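Local coordinates for lipolytic enzyme, G-D-S-L family (Bacteroides thetaiotaomicron, PDB 7BR2), which metabolises the drug diltiazem in the gut microbiota, as a serine esterase of the SGNH/GDSL hydrolase family, and may act as a lysophospholipase, at residues A[324-327]-A[328-332]. Sequence-based numbering, arbitrary orientation.
Sequences GTWD and AADLA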
# COMPACT_ATOMS: atom_id res chain seq x y z
N GLY A 324 -20.33 -5.34 21.41
CA GLY A 324 -19.97 -4.58 22.59
C GLY A 324 -21.21 -3.92 23.17
O GLY A 324 -22.34 -4.14 22.73
N THR A 325 -20.97 -3.11 24.19
CA THR A 325 -22.04 -2.40 24.87
C THR A 325 -21.74 -0.91 24.86
O THR A 325 -20.61 -0.48 25.12
CB THR A 325 -22.22 -2.92 26.30
OG1 THR A 325 -22.59 -4.30 26.25
CG2 THR A 325 -23.32 -2.15 27.02
N TRP A 326 -22.77 -0.12 24.54
CA TRP A 326 -22.65 1.32 24.47
C TRP A 326 -23.84 1.97 25.17
O TRP A 326 -24.93 1.40 25.21
CB TRP A 326 -22.60 1.82 23.01
CG TRP A 326 -21.29 1.64 22.27
CD1 TRP A 326 -20.30 2.57 22.12
CD2 TRP A 326 -20.86 0.48 21.55
NE1 TRP A 326 -19.27 2.05 21.36
CE2 TRP A 326 -19.59 0.77 21.01
CE3 TRP A 326 -21.42 -0.79 21.33
CZ2 TRP A 326 -18.88 -0.16 20.25
CZ3 TRP A 326 -20.71 -1.70 20.58
CH2 TRP A 326 -19.46 -1.39 20.05
N ASP A 327 -23.62 3.17 25.68
CA ASP A 327 -24.75 4.00 26.07
C ASP A 327 -25.33 4.69 24.85
O ASP A 327 -24.62 5.04 23.91
CB ASP A 327 -24.36 5.03 27.12
CG ASP A 327 -25.56 5.79 27.61
OD1 ASP A 327 -26.00 6.72 26.90
OD2 ASP A 327 -26.10 5.43 28.68
N ALA A 328 -26.65 4.90 24.88
CA ALA A 328 -27.32 5.50 23.74
C ALA A 328 -26.90 6.93 23.47
O ALA A 328 -27.18 7.44 22.38
CB ALA A 328 -28.83 5.43 23.92
N ALA A 329 -26.22 7.59 24.40
CA ALA A 329 -25.58 8.86 24.06
C ALA A 329 -24.50 8.65 23.01
O ALA A 329 -24.42 9.38 22.02
CB ALA A 329 -25.00 9.51 25.32
N ASP A 330 -23.66 7.61 23.20
CA ASP A 330 -22.67 7.26 22.19
C ASP A 330 -23.33 6.86 20.88
O ASP A 330 -22.91 7.30 19.80
CB ASP A 330 -21.80 6.11 22.70
CG ASP A 330 -20.86 6.54 23.81
OD1 ASP A 330 -20.34 7.67 23.73
OD2 ASP A 330 -20.67 5.75 24.77
N LEU A 331 -24.39 6.05 20.95
CA LEU A 331 -25.08 5.62 19.74
C LEU A 331 -25.65 6.81 18.97
O LEU A 331 -25.58 6.86 17.74
CB LEU A 331 -26.17 4.61 20.09
CG LEU A 331 -25.65 3.30 20.67
CD1 LEU A 331 -26.76 2.38 21.17
CD2 LEU A 331 -24.82 2.59 19.63
N ALA A 332 -26.20 7.80 19.69
CA ALA A 332 -26.71 8.99 19.03
C ALA A 332 -25.57 9.86 18.51
O ALA A 332 -25.76 10.63 17.57
CB ALA A 332 -27.60 9.79 20.00
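D327 and A329 show an aspartate capping a helix where a strand ends. Followed outward, D327 CB meets nothing beyond the adjoining amide, and CG, anti to its own backbone N (chi1 -174°), lies 3.1 Å from A328 N; this rotation brings OD1 to the amide of A329. OD1 accepts from A329 N at 2.7 Å, with the N-H aimed almost straight at it (176°), on the anti side of the oxygen and slightly out of the carboxylate plane, a classical N-cap bond. OD2, the other branch, comes no nearer to the helix than 3.9 Å, at A328 N. The carbonyl of the same residue opens the helical pattern: D327 O takes L331 N at 3.1 Å, in the carbonyl plane, and a weak bond from D330 N. Beside the cap, only the CD1 edge of the W326 indole reaches the helix, 3.9 Å from D330 CB, while the six-membered ring lies back along the strand against G324; W326 CB packs on L331 CG at 4.1 Å. The short strand and helix axes run 87° apart, 5.3 Å at their closest. The cap thus ends edge strand 321-327 of an antiparallel sheet, next to strand 313-318, whose Q313 touches D327; helix 328-333 then leads to strand 335-336 of the neighbouring mixed sheet.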